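Local coordinates for probable glutamine-binding lipoprotein GlnH (GLNBP) (Mycobacterium tuberculosis, PDB 6H20), which probably captures acidic amino acids and their amides, aspartate above all, outside the mycobacterial membrane and helps signal their presence to protein kinase G, at residues Gln143-Pro148 with Pro228-Gln233; Val189-Cys194 with Val206-Thr211; Thr28-Pro33 with Gly245-Val250; Thr253-Arg258 with Pro281-Val286. All blocks are in the same frame, centred on the assembly; numbering follows the deposited sequence.

Contact 1: Gln143-Pro148 with Pro228-Gln233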
loop_
_atom_site.group_PDB
_atom_site.type_symbol
_atom_site.label_atom_id
_atom_site.label_comp_id
_atom_site.label_asym_id
_atom_site.label_seq_id
_atom_site.Cartn_x
_atom_site.Cartn_y
_atom_site.Cartn_z
ATOM N N GLN A 143 4.963 -7.826 -6.145
ATOM C CA GLN A 143 4.856 -8.888 -5.145
ATOM C C GLN A 143 6.032 -9.854 -5.263
ATOM O O GLN A 143 6.327 -10.356 -6.357
ATOM C CB GLN A 143 3.546 -9.651 -5.340
ATOM C CG GLN A 143 3.336 -10.753 -4.282
ATOM C CD GLN A 143 1.882 -11.189 -4.203
ATOM O OE1 GLN A 143 1.006 -10.594 -4.834
ATOM N NE2 GLN A 143 1.623 -12.243 -3.427
ATOM N N ARG A 144 6.679 -10.149 -4.131
ATOM C CA ARG A 144 7.772 -11.127 -4.091
ATOM C C ARG A 144 7.597 -12.015 -2.858
ATOM O O ARG A 144 6.523 -12.058 -2.247
ATOM C CB ARG A 144 9.147 -10.441 -4.177
ATOM C CG ARG A 144 9.341 -9.671 -5.491
ATOM C CD ARG A 144 10.755 -9.131 -5.643
ATOM N NE ARG A 144 11.711 -10.221 -5.814
ATOM C CZ ARG A 144 13.031 -10.061 -5.737
ATOM N NH1 ARG A 144 13.537 -8.858 -5.496
ATOM N NH2 ARG A 144 13.843 -11.099 -5.903
ATOM N N ILE A 145 8.664 -12.721 -2.488
ATOM C CA ILE A 145 8.642 -13.698 -1.400
ATOM C C ILE A 145 9.696 -13.325 -0.363
ATOM O O ILE A 145 10.820 -12.946 -0.716
ATOM C CB ILE A 145 8.906 -15.122 -1.944
ATOM C CG1 ILE A 145 7.853 -15.530 -2.982
ATOM C CG2 ILE A 145 8.972 -16.131 -0.804
ATOM C CD1 ILE A 145 8.234 -16.769 -3.798
ATOM N N LEU A 146 9.341 -13.459 0.917
ATOM C CA LEU A 146 10.257 -13.250 2.033
ATOM C C LEU A 146 10.405 -14.561 2.799
ATOM O O LEU A 146 9.405 -15.175 3.190
ATOM C CB LEU A 146 9.698 -12.169 2.970
ATOM C CG LEU A 146 10.507 -11.843 4.227
ATOM C CD1 LEU A 146 11.696 -11.007 3.848
ATOM C CD2 LEU A 146 9.625 -11.091 5.235
ATOM N N ALA A 147 11.643 -14.998 3.010
ATOM C CA ALA A 147 11.880 -16.242 3.730
ATOM C C ALA A 147 13.158 -16.105 4.542
ATOM O O ALA A 147 13.982 -15.225 4.268
ATOM C CB ALA A 147 12.000 -17.421 2.756
ATOM N N PRO A 148 13.352 -16.941 5.554
ATOM C CA PRO A 148 14.631 -16.910 6.278
ATOM C C PRO A 148 15.794 -17.259 5.361
ATOM O O PRO A 148 15.644 -17.989 4.379
ATOM C CB PRO A 148 14.449 -17.979 7.363
ATOM C CG PRO A 148 12.938 -18.104 7.517
ATOM C CD PRO A 148 12.400 -17.905 6.141
ATOM N N PRO A 228 10.770 -14.209 -8.368
ATOM C CA PRO A 228 10.510 -13.259 -9.451
ATOM C C PRO A 228 9.436 -12.259 -9.050
ATOM O O PRO A 228 8.773 -12.385 -8.023
ATOM C CB PRO A 228 9.982 -14.175 -10.557
ATOM C CG PRO A 228 9.235 -15.231 -9.817
ATOM C CD PRO A 228 9.959 -15.432 -8.499
ATOM N N ASP A 229 9.276 -11.243 -9.884
ATOM C CA ASP A 229 8.120 -10.372 -9.748
ATOM C C ASP A 229 6.860 -11.196 -9.995
ATOM O O ASP A 229 6.711 -11.811 -11.056
ATOM C CB ASP A 229 8.232 -9.243 -10.772
ATOM C CG ASP A 229 9.236 -8.181 -10.371
ATOM O OD1 ASP A 229 9.730 -8.184 -9.220
ATOM O OD2 ASP A 229 9.533 -7.321 -11.221
ATOM N N MET A 230 5.963 -11.239 -9.008
ATOM C CA MET A 230 4.777 -12.081 -9.081
ATOM C C MET A 230 3.512 -11.328 -9.478
ATOM O O MET A 230 2.539 -11.970 -9.899
ATOM C CB MET A 230 4.507 -12.749 -7.727
ATOM C CG MET A 230 5.627 -13.683 -7.269
ATOM S SD MET A 230 5.422 -14.172 -5.543
ATOM C CE MET A 230 3.877 -15.052 -5.622
ATOM N N ALA A 231 3.505 -9.998 -9.363
ATOM C CA ALA A 231 2.320 -9.195 -9.651
ATOM C C ALA A 231 2.600 -7.729 -9.383
ATOM O O ALA A 231 3.004 -7.368 -8.274
ATOM C CB ALA A 231 1.146 -9.613 -8.762
ATOM N N ASP A 232 2.361 -6.882 -10.380
ATOM C CA ASP A 232 2.568 -5.450 -10.218
ATOM C C ASP A 232 1.626 -4.875 -9.164
ATOM O O ASP A 232 0.471 -5.297 -9.029
ATOM C CB ASP A 232 2.274 -4.763 -11.552
ATOM C CG ASP A 232 2.514 -3.280 -11.499
ATOM O OD1 ASP A 232 3.633 -2.902 -11.100
ATOM O OD2 ASP A 232 1.595 -2.502 -11.860
ATOM N N GLN A 233 2.126 -3.881 -8.424
ATOM C CA GLN A 233 1.381 -3.244 -7.334
ATOM C C GLN A 233 1.555 -1.740 -7.452
ATOM O O GLN A 233 2.427 -1.136 -6.811
ATOM C CB GLN A 233 1.883 -3.742 -5.973
ATOM C CG GLN A 233 1.953 -5.264 -5.867
ATOM C CD GLN A 233 0.590 -5.950 -5.865
ATOM O OE1 GLN A 233 -0.416 -5.378 -5.443
ATOM N NE2 GLN A 233 0.562 -7.193 -6.322
HETATM O O HOH W 1 -1.263 -9.429 -6.253
#
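Two backbone hydrogen bonds join Gln143 to the chain at Met230 and Ala231: Gln143 N gives to Ala231 O at 2.9 Å, and Met230 N gives to Gln143 O at 2.8 Å, the latter lying in the carbonyl plane. Ala231 O is gripped twice, because Gln233 NE2 also reaches it, from the opposite face of its plane and well above that plane. The two glutamine amides, their planes 61° apart, are joined by a water that donates to Gln143 OE1 and accepts from Gln233 NE2, each at 2.9 Å. An amide serves well in both positions, offering a donor and an acceptor from one flat group: Gln143 NE2 binds Ser207, while Gln233 OE1 accepts from Ser123 and Thr171.

Apolar contact falls to Met230. With CG anti to the carbonyl carbon (chi1 -62°) and chi2 extended (168°), its sulfur SD is carried to 3.8 Å from Ile145 CG1. Flexible and unbranched, the methionine reaches across Ile145 and also touches Ile176 of helix 171-176.

Charge plays a looser part. Arg144 NE stays 4.4 Å from Asp229 OD1, which sits well out of the guanidinium plane, so attraction acts without a directed bond; Arg144 NH2 is held by Gly227 O. Gln233 itself borders the ligand: the Ala231 carbonyl, the water and the two hydroxyls together hold its amide, which probably helps to order the pocket wall.

Contact 2: Val189-Cys194 with Val206-Thr211. With ASN (asparagine), chain B.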
loop_
_atom_site.group_PDB
_atom_site.type_symbol
_atom_site.label_atom_id
_atom_site.label_comp_id
_atom_site.label_asym_id
_atom_site.label_seq_id
_atom_site.Cartn_x
_atom_site.Cartn_y
_atom_site.Cartn_z
ATOM N N VAL A 189 -4.217 -9.947 10.267
ATOM C CA VAL A 189 -4.752 -8.594 10.112
ATOM C C VAL A 189 -3.779 -7.700 9.353
ATOM O O VAL A 189 -4.173 -6.967 8.437
ATOM C CB VAL A 189 -5.114 -7.988 11.479
ATOM C CG1 VAL A 189 -5.563 -6.535 11.299
ATOM C CG2 VAL A 189 -6.197 -8.800 12.141
ATOM N N ASN A 190 -2.502 -7.710 9.736
ATOM C CA ASN A 190 -1.553 -6.797 9.120
ATOM C C ASN A 190 -0.204 -7.481 8.920
ATOM O O ASN A 190 0.060 -8.560 9.457
ATOM C CB ASN A 190 -1.460 -5.455 9.862
ATOM C CG ASN A 190 -0.916 -5.598 11.257
ATOM O OD1 ASN A 190 0.166 -6.144 11.461
ATOM N ND2 ASN A 190 -1.672 -5.113 12.236
ATOM N N TRP A 191 0.648 -6.834 8.120
ATOM C CA TRP A 191 1.901 -7.464 7.716
ATOM C C TRP A 191 2.867 -7.648 8.879
ATOM O O TRP A 191 3.667 -8.589 8.862
ATOM C CB TRP A 191 2.538 -6.688 6.566
ATOM C CG TRP A 191 1.696 -6.808 5.347
ATOM C CD1 TRP A 191 0.941 -5.823 4.775
ATOM C CD2 TRP A 191 1.468 -7.995 4.577
ATOM N NE1 TRP A 191 0.280 -6.324 3.685
ATOM C CE2 TRP A 191 0.580 -7.648 3.535
ATOM C CE3 TRP A 191 1.938 -9.312 4.652
ATOM C CZ2 TRP A 191 0.134 -8.571 2.600
ATOM C CZ3 TRP A 191 1.502 -10.237 3.718
ATOM C CH2 TRP A 191 0.602 -9.857 2.693
ATOM N N ALA A 192 2.798 -6.783 9.894
ATOM C CA ALA A 192 3.648 -6.984 11.064
ATOM C C ALA A 192 3.338 -8.316 11.733
ATOM O O ALA A 192 4.235 -8.942 12.320
ATOM C CB ALA A 192 3.465 -5.825 12.041
ATOM N N ASP A 193 2.076 -8.766 11.648
ATOM C CA ASP A 193 1.691 -10.047 12.233
ATOM C C ASP A 193 2.355 -11.206 11.501
ATOM O O ASP A 193 2.692 -12.223 12.119
ATOM C CB ASP A 193 0.172 -10.198 12.206
ATOM C CG ASP A 193 -0.536 -9.102 12.967
ATOM O OD1 ASP A 193 0.034 -8.585 13.952
ATOM O OD2 ASP A 193 -1.677 -8.757 12.591
ATOM N N CYS A 194 2.535 -11.077 10.178
ATOM C CA CYS A 194 3.246 -12.110 9.427
ATOM C C CYS A 194 4.687 -12.201 9.885
ATOM O O CYS A 194 5.252 -13.298 9.974
ATOM C CB CYS A 194 3.216 -11.811 7.926
ATOM S SG CYS A 194 1.655 -12.127 7.109
ATOM N N VAL A 206 6.484 -15.254 3.755
ATOM C CA VAL A 206 5.505 -14.185 3.587
ATOM C C VAL A 206 5.547 -13.764 2.127
ATOM O O VAL A 206 6.624 -13.711 1.530
ATOM C CB VAL A 206 5.856 -12.990 4.493
ATOM C CG1 VAL A 206 4.766 -11.915 4.418
ATOM C CG2 VAL A 206 6.026 -13.458 5.918
ATOM N N SER A 207 4.395 -13.450 1.537
ATOM C CA SER A 207 4.407 -12.960 0.163
ATOM C C SER A 207 3.554 -11.709 0.048
ATOM O O SER A 207 2.341 -11.755 0.287
ATOM C CB SER A 207 3.933 -14.019 -0.837
ATOM O OG SER A 207 4.021 -13.511 -2.167
ATOM N N THR A 208 4.184 -10.601 -0.332
ATOM C CA THR A 208 3.476 -9.344 -0.597
ATOM C C THR A 208 4.429 -8.424 -1.351
ATOM O O THR A 208 5.512 -8.848 -1.783
ATOM C CB THR A 208 2.903 -8.709 0.683
ATOM O OG1 THR A 208 2.079 -7.592 0.333
ATOM C CG2 THR A 208 3.979 -8.192 1.631
ATOM N N ASP A 209 4.025 -7.161 -1.494
ATOM C CA ASP A 209 4.811 -6.153 -2.191
ATOM C C ASP A 209 6.248 -6.136 -1.681
ATOM O O ASP A 209 6.485 -6.135 -0.472
ATOM C CB ASP A 209 4.224 -4.770 -1.885
ATOM C CG ASP A 209 2.726 -4.654 -2.141
ATOM O OD1 ASP A 209 2.061 -5.597 -2.627
ATOM O OD2 ASP A 209 2.221 -3.562 -1.825
ATOM N N ASP A 210 7.209 -6.055 -2.614
ATOM C CA ASP A 210 8.615 -6.037 -2.208
ATOM C C ASP A 210 8.951 -4.847 -1.310
ATOM O O ASP A 210 9.814 -4.959 -0.428
ATOM C CB ASP A 210 9.559 -6.151 -3.418
ATOM C CG ASP A 210 9.357 -5.071 -4.494
ATOM O OD1 ASP A 210 8.439 -4.225 -4.441
ATOM O OD2 ASP A 210 10.178 -5.090 -5.443
ATOM N N THR A 211 8.259 -3.722 -1.499
ATOM C CA THR A 211 8.379 -2.564 -0.615
ATOM C C THR A 211 8.047 -2.923 0.834
ATOM O O THR A 211 8.814 -2.613 1.756
ATOM C CB THR A 211 7.387 -1.503 -1.093
ATOM O OG1 THR A 211 6.157 -2.159 -1.419
ATOM C CG2 THR A 211 7.919 -0.779 -2.343
HETATM N N ASN B . -0.517 -3.352 -1.980
HETATM C CA ASN B . -1.261 -4.555 -1.608
HETATM C C ASN B . -2.748 -4.251 -1.617
HETATM O O ASN B . -3.556 -5.053 -1.113
HETATM C CB ASN B . -0.819 -5.067 -0.236
HETATM C CG ASN B . -1.207 -4.138 0.887
HETATM O OD1 ASN B . -1.525 -2.970 0.683
HETATM N ND2 ASN B . -1.216 -4.669 2.088
HETATM O OXT ASN B . -3.134 -3.182 -2.137
#
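Helix 191-199 begins beside the chain that leaves strand 205-207 and turns a corner at Thr208, with CA atoms 6.6 Å apart at Cys194 and Val206 and wider apart at Trp191 and Thr208. Asn190 and Asp193 form a capping box at the helix start, each side chain accepting from the other's backbone N, which sets the base from which Trp191 projects.

The indole is the centre of the contact. Thr208 lies over one face, its CB 3.5 Å from the centroid of the six-membered ring and 22° off the normal, a CH-pi contact. Beta-branched threonine brings three atoms to the ring: CB and CG2 pack on it, and OG1, anti to the backbone N (chi1 -172°), lies 3.1 Å from Trp191 CZ2 while also bonding to Ser172. Val206 extends the apolar surface, with CG1 3.7 Å from Trp191 CZ3 and CG2 3.8 Å from Cys194 CB; the Cys194 sulfur is tied to Cys165 by a disulfide.

The side-chain amide of the bound asparagine lies at the ring's edge, in its plane. The ligand's N donates to Asp209 OD2 at 2.8 Å, an oxygen also bonded by Tyr235. Labour is thus divided in the pocket: Asp209 probably offers negative charge to the ammonium group, and Trp191, packed against threonine and valine, probably offers its N-H edge to the side-chain end of the ligand.

Contact 3: Thr28-Pro33 with Gly245-Val250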
loop_
_atom_site.group_PDB
_atom_site.type_symbol
_atom_site.label_atom_id
_atom_site.label_comp_id
_atom_site.label_asym_id
_atom_site.label_seq_id
_atom_site.Cartn_x
_atom_site.Cartn_y
_atom_site.Cartn_z
ATOM N N THR A 28 -4.703 2.364 -13.919
ATOM C CA THR A 28 -3.847 3.407 -13.360
ATOM C C THR A 28 -4.091 4.794 -13.945
ATOM O O THR A 28 -3.506 5.756 -13.441
ATOM C CB THR A 28 -2.368 3.053 -13.508
ATOM O OG1 THR A 28 -2.033 2.962 -14.895
ATOM C CG2 THR A 28 -2.052 1.726 -12.806
ATOM N N ALA A 29 -4.921 4.930 -14.978
ATOM C CA ALA A 29 -5.226 6.249 -15.517
ATOM C C ALA A 29 -6.206 6.974 -14.603
ATOM O O ALA A 29 -7.213 6.401 -14.170
ATOM C CB ALA A 29 -5.833 6.113 -16.910
ATOM N N SER A 30 -5.913 8.245 -14.314
ATOM C CA SER A 30 -6.700 9.011 -13.351
ATOM C C SER A 30 -7.076 10.372 -13.939
ATOM O O SER A 30 -6.919 10.584 -15.142
ATOM C CB SER A 30 -5.918 9.134 -12.033
ATOM O OG SER A 30 -6.664 9.758 -10.998
ATOM N N LEU A 31 -7.554 11.302 -13.110
ATOM C CA LEU A 31 -8.118 12.555 -13.612
ATOM C C LEU A 31 -7.091 13.680 -13.612
ATOM O O LEU A 31 -6.355 13.874 -12.640
ATOM C CB LEU A 31 -9.307 12.964 -12.744
ATOM C CG LEU A 31 -10.507 12.024 -12.815
ATOM C CD1 LEU A 31 -11.588 12.487 -11.856
ATOM C CD2 LEU A 31 -11.037 11.950 -14.242
ATOM N N ARG A 32 -7.088 14.460 -14.683
ATOM C CA ARG A 32 -6.123 15.535 -14.818
ATOM C C ARG A 32 -6.306 16.554 -13.692
ATOM O O ARG A 32 -7.437 16.844 -13.290
ATOM C CB ARG A 32 -6.361 16.204 -16.173
ATOM C CG ARG A 32 -5.336 17.211 -16.577
ATOM C CD ARG A 32 -5.580 17.609 -18.041
ATOM N NE ARG A 32 -5.338 16.486 -18.943
ATOM C CZ ARG A 32 -4.133 16.137 -19.388
ATOM N NH1 ARG A 32 -3.063 16.828 -19.019
ATOM N NH2 ARG A 32 -3.998 15.100 -20.202
ATOM N N PRO A 33 -5.226 17.106 -13.151
ATOM C CA PRO A 33 -5.357 18.136 -12.113
ATOM C C PRO A 33 -6.047 19.388 -12.640
ATOM O O PRO A 33 -6.146 19.617 -13.846
ATOM C CB PRO A 33 -3.907 18.444 -11.738
ATOM C CG PRO A 33 -3.132 17.233 -12.211
ATOM C CD PRO A 33 -3.818 16.759 -13.428
ATOM N N GLY A 245 -13.248 15.883 -7.525
ATOM C CA GLY A 245 -12.440 17.063 -7.253
ATOM C C GLY A 245 -11.215 16.743 -6.419
ATOM O O GLY A 245 -10.126 17.260 -6.667
ATOM N N LEU A 246 -11.379 15.894 -5.410
ATOM C CA LEU A 246 -10.236 15.512 -4.589
ATOM C C LEU A 246 -9.241 14.667 -5.372
ATOM O O LEU A 246 -8.035 14.764 -5.130
ATOM C CB LEU A 246 -10.734 14.767 -3.350
ATOM C CG LEU A 246 -9.697 14.429 -2.285
ATOM C CD1 LEU A 246 -8.866 15.626 -1.901
ATOM C CD2 LEU A 246 -10.407 13.855 -1.054
ATOM N N VAL A 247 -9.714 13.845 -6.311
ATOM C CA VAL A 247 -8.796 13.121 -7.193
ATOM C C VAL A 247 -7.913 14.102 -7.956
ATOM O O VAL A 247 -6.681 13.963 -7.990
ATOM C CB VAL A 247 -9.572 12.204 -8.156
ATOM C CG1 VAL A 247 -8.600 11.522 -9.128
ATOM C CG2 VAL A 247 -10.395 11.187 -7.382
ATOM N N ARG A 248 -8.535 15.099 -8.604
ATOM C CA ARG A 248 -7.749 16.087 -9.338
ATOM C C ARG A 248 -6.797 16.832 -8.414
ATOM O O ARG A 248 -5.647 17.083 -8.782
ATOM C CB ARG A 248 -8.661 17.065 -10.083
ATOM C CG ARG A 248 -9.583 16.388 -11.069
ATOM C CD ARG A 248 -10.359 17.439 -11.858
ATOM N NE ARG A 248 -11.399 16.847 -12.696
ATOM C CZ ARG A 248 -11.182 16.344 -13.908
ATOM N NH1 ARG A 248 -9.957 16.353 -14.426
ATOM N NH2 ARG A 248 -12.190 15.821 -14.601
ATOM N N PHE A 249 -7.256 17.189 -7.209
ATOM C CA PHE A 249 -6.396 17.901 -6.269
ATOM C C PHE A 249 -5.172 17.066 -5.909
ATOM O O PHE A 249 -4.033 17.550 -5.987
ATOM C CB PHE A 249 -7.174 18.284 -4.999
ATOM C CG PHE A 249 -6.400 19.184 -4.079
ATOM C CD1 PHE A 249 -5.450 18.659 -3.194
ATOM C CD2 PHE A 249 -6.580 20.562 -4.135
ATOM C CE1 PHE A 249 -4.715 19.496 -2.372
ATOM C CE2 PHE A 249 -5.854 21.400 -3.322
ATOM C CZ PHE A 249 -4.916 20.871 -2.441
ATOM N N VAL A 250 -5.388 15.811 -5.495
ATOM C CA VAL A 250 -4.264 14.946 -5.129
ATOM C C VAL A 250 -3.338 14.733 -6.318
ATOM O O VAL A 250 -2.112 14.703 -6.172
ATOM C CB VAL A 250 -4.781 13.614 -4.554
ATOM C CG1 VAL A 250 -3.629 12.643 -4.330
ATOM C CG2 VAL A 250 -5.523 13.864 -3.233
#
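Arg248 of the helix reaches the carbonyl of Arg32 with NH1, a hydrogen bond of 2.8 Å from Arg248 NH1 to Arg32 O that lies in the carbonyl plane on a lone pair and only 10° out of the guanidinium plane. Aliphatic carbons of the same arginine wrap this oxygen too, with Arg248 CG 3.1 Å from Arg32 O. Leu31 CB sits over one face of the guanidinium, 3.8 Å above its plane and toward the rim. Next to it, Val247 CG1 packs on Leu31 CB at 4.0 Å and makes a tight approach of 3.2 Å to Ser30 OG. Where the backbones come closest, Pro33 CA makes a CA-H...O contact of 3.5 Å with Arg248 O.

The arginine's own torsions place it first: CG is anti to the carbonyl carbon (chi1 -59°), the chain runs extended to NE past Arg32 O, and the turn at chi4 (-84°) sets the guanidinium plane. Farther out, Asn251 donates to Leu31 O and Ser30 OG, the latter bonded to Phe134 O as well. Asp287, the chain end, supplies two carboxylates: its terminal OXT pairs with Arg32 NE and its side-chain OD2 with Arg248 NH1. Arginine is apt here, its long stem packing while its planar head binds carbonyl and carboxylate together. The two carboxylates probably offset the like charges of Arg32 and Arg248, drawing N-terminal segment, helix and chain end together.

Contact 4: Thr253-Arg258 with Pro281-Val286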
loop_
_atom_site.group_PDB
_atom_site.type_symbol
_atom_site.label_atom_id
_atom_site.label_comp_id
_atom_site.label_asym_id
_atom_site.label_seq_id
_atom_site.Cartn_x
_atom_site.Cartn_y
_atom_site.Cartn_z
ATOM N N THR A 253 -0.982 17.495 -6.336
ATOM C CA THR A 253 0.091 17.278 -5.367
ATOM C C THR A 253 1.131 16.319 -5.918
ATOM O O THR A 253 2.341 16.545 -5.769
ATOM C CB THR A 253 -0.469 16.713 -4.054
ATOM O OG1 THR A 253 -1.459 17.609 -3.529
ATOM C CG2 THR A 253 0.654 16.565 -3.029
ATOM N N LEU A 254 0.681 15.230 -6.544
ATOM C CA LEU A 254 1.646 14.266 -7.055
ATOM C C LEU A 254 2.487 14.860 -8.182
ATOM O O LEU A 254 3.694 14.616 -8.243
ATOM C CB LEU A 254 0.946 12.973 -7.475
ATOM C CG LEU A 254 0.277 12.258 -6.297
ATOM C CD1 LEU A 254 -0.422 10.971 -6.733
ATOM C CD2 LEU A 254 1.275 11.976 -5.150
ATOM N N GLU A 255 1.881 15.651 -9.077
ATOM C CA GLU A 255 2.684 16.364 -10.073
ATOM C C GLU A 255 3.717 17.257 -9.403
ATOM O O GLU A 255 4.888 17.293 -9.815
ATOM C CB GLU A 255 1.795 17.219 -10.983
ATOM C CG GLU A 255 0.951 16.438 -11.990
ATOM C CD GLU A 255 1.743 15.986 -13.207
ATOM O OE1 GLU A 255 2.911 16.419 -13.380
ATOM O OE2 GLU A 255 1.185 15.205 -14.003
ATOM N N ARG A 256 3.313 17.983 -8.357
ATOM C CA ARG A 256 4.277 18.827 -7.657
ATOM C C ARG A 256 5.447 18.015 -7.121
ATOM O O ARG A 256 6.608 18.350 -7.379
ATOM C CB ARG A 256 3.620 19.608 -6.524
ATOM C CG ARG A 256 4.640 20.513 -5.856
ATOM C CD ARG A 256 4.041 21.326 -4.739
ATOM N NE ARG A 256 3.425 20.552 -3.657
ATOM C CZ ARG A 256 4.098 19.946 -2.677
ATOM N NH1 ARG A 256 5.428 19.965 -2.658
ATOM N NH2 ARG A 256 3.437 19.310 -1.714
ATOM N N ILE A 257 5.170 16.944 -6.373
ATOM C CA ILE A 257 6.272 16.250 -5.702
ATOM C C ILE A 257 7.132 15.451 -6.678
ATOM O O ILE A 257 8.327 15.245 -6.428
ATOM C CB ILE A 257 5.803 15.420 -4.492
ATOM C CG1 ILE A 257 4.949 14.227 -4.926
ATOM C CG2 ILE A 257 5.092 16.305 -3.484
ATOM C CD1 ILE A 257 4.683 13.219 -3.767
ATOM N N ARG A 258 6.562 14.978 -7.792
ATOM C CA ARG A 258 7.407 14.300 -8.778
ATOM C C ARG A 258 8.414 15.250 -9.404
ATOM O O ARG A 258 9.490 14.817 -9.830
ATOM C CB ARG A 258 6.573 13.670 -9.889
ATOM C CG ARG A 258 5.716 12.503 -9.443
ATOM C CD ARG A 258 5.184 11.774 -10.661
ATOM N NE ARG A 258 4.069 10.887 -10.352
ATOM C CZ ARG A 258 2.785 11.247 -10.377
ATOM N NH1 ARG A 258 2.428 12.497 -10.681
ATOM N NH2 ARG A 258 1.848 10.355 -10.091
ATOM N N PRO A 281 7.089 7.285 -10.710
ATOM C CA PRO A 281 6.176 6.694 -11.696
ATOM C C PRO A 281 5.558 7.785 -12.556
ATOM O O PRO A 281 5.203 8.856 -12.065
ATOM C CB PRO A 281 5.114 5.995 -10.837
ATOM C CG PRO A 281 5.664 5.939 -9.474
ATOM C CD PRO A 281 6.671 7.024 -9.321
ATOM N N THR A 282 5.461 7.516 -13.851
ATOM C CA THR A 282 4.888 8.503 -14.761
ATOM C C THR A 282 3.367 8.486 -14.639
ATOM O O THR A 282 2.757 7.417 -14.737
ATOM C CB THR A 282 5.300 8.182 -16.197
ATOM O OG1 THR A 282 6.725 8.303 -16.318
ATOM C CG2 THR A 282 4.636 9.137 -17.174
ATOM N N PRO A 283 2.727 9.631 -14.402
ATOM C CA PRO A 283 1.266 9.642 -14.270
ATOM C C PRO A 283 0.592 9.405 -15.608
ATOM O O PRO A 283 1.095 9.794 -16.668
ATOM C CB PRO A 283 0.971 11.056 -13.758
ATOM C CG PRO A 283 2.106 11.887 -14.310
ATOM C CD PRO A 283 3.311 10.972 -14.222
ATOM N N ARG A 284 -0.561 8.751 -15.548
ATOM C CA ARG A 284 -1.403 8.513 -16.711
ATOM C C ARG A 284 -2.770 9.130 -16.446
ATOM O O ARG A 284 -3.328 8.961 -15.355
ATOM C CB ARG A 284 -1.530 7.011 -16.969
ATOM C CG ARG A 284 -2.477 6.649 -18.091
ATOM C CD ARG A 284 -2.751 5.153 -18.129
ATOM N NE ARG A 284 -2.197 4.515 -19.319
ATOM C CZ ARG A 284 -2.838 4.421 -20.480
ATOM N NH1 ARG A 284 -4.057 4.930 -20.614
ATOM N NH2 ARG A 284 -2.259 3.822 -21.511
ATOM N N TYR A 285 -3.309 9.839 -17.439
ATOM C CA TYR A 285 -4.576 10.548 -17.300
ATOM C C TYR A 285 -5.592 10.050 -18.320
ATOM O O TYR A 285 -5.255 9.834 -19.486
ATOM C CB TYR A 285 -4.365 12.061 -17.476
ATOM C CG TYR A 285 -3.485 12.650 -16.397
ATOM C CD1 TYR A 285 -3.910 12.666 -15.073
ATOM C CD2 TYR A 285 -2.227 13.168 -16.694
ATOM C CE1 TYR A 285 -3.103 13.187 -14.070
ATOM C CE2 TYR A 285 -1.411 13.701 -15.698
ATOM C CZ TYR A 285 -1.861 13.704 -14.386
ATOM O OH TYR A 285 -1.070 14.226 -13.389
ATOM N N VAL A 286 -6.846 9.895 -17.875
ATOM C CA VAL A 286 -7.934 9.514 -18.777
ATOM C C VAL A 286 -8.352 10.685 -19.645
ATOM O O VAL A 286 -8.884 10.491 -20.745
ATOM C CB VAL A 286 -9.148 8.992 -17.987
ATOM C CG1 VAL A 286 -8.759 7.854 -17.100
ATOM C CG2 VAL A 286 -9.763 10.101 -17.154
HETATM O O HOH W 2 -0.516 13.266 -10.843
#
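Glu255 and Tyr285 approach from opposite directions, joined by a short hydrogen bond in which Tyr285 OH donates to Glu255 OE2 at 2.5 Å. Glu255 OE2 uses its anti lone pair, away from the other oxygen, and lies at the edge of the phenol ring in its plane; carboxylate and ring planes are only 23° apart. Two successive turns produce this: Glu255 CG lies anti to the carbonyl carbon, and a bend at chi2 (-79°) swings the carboxylate off the helix flank toward the tyrosine. The two methylenes of glutamate allow the bend, and tyrosine carries its hydroxyl on a stiff ring to meet it.

One helical turn on, Arg258 takes the other course. Its chain runs extended from CG to NE along the proline-rich tail, with Arg258 NE 2.9 Å from Pro281 O, and chi4 of 90° turns the guanidinium so that its face meets Pro283. Pro283 CB stands 3.4 Å above that face, toward its rim, and Pro283 CG touches Glu255 OE2 at 3.5 Å, so the pyrrolidine borders both charged groups. Proline gives the flat cation a rigid apolar surface to lie against. A water completes the bridge, accepting from Arg258 NH1 at 3.0 Å in the guanidinium plane and donating to Tyr285 OH, while Arg258 NH2 binds Val137 O and Thr136 OG1.

The arrangement is that of an extended C-terminal tail strapped along the outer side of helix 244-259 in a periplasmic-binding-protein fold; its strand 284-285 pairs in parallel with strand 29-30.

Contacts 1 and 2 share the sheet in which strands 139-148 and 205-207 are neighbours and touch directly, Ser207 OG bonding to Arg144 O. Contact 2 is wholly buried and lines the ligand pocket with aromatic, hydroxyl and carboxylate groups, its valine and cysteine lying behind; contact 1 is only partly buried, relies on backbone and amide bonds, and borders the pocket through Gln233. Contacts 3 and 4, about 9 Å apart between centres, both use helix 244-259 and are linked through paired strands 29-30 and 284-285. Away from the annotated sites, the partly buried contact 3 and the surface contact 4 depend on arginines and, in contact 4, a glutamate. Contact 3 lies on the opposite side of the chain's centre from contacts 1 and 2.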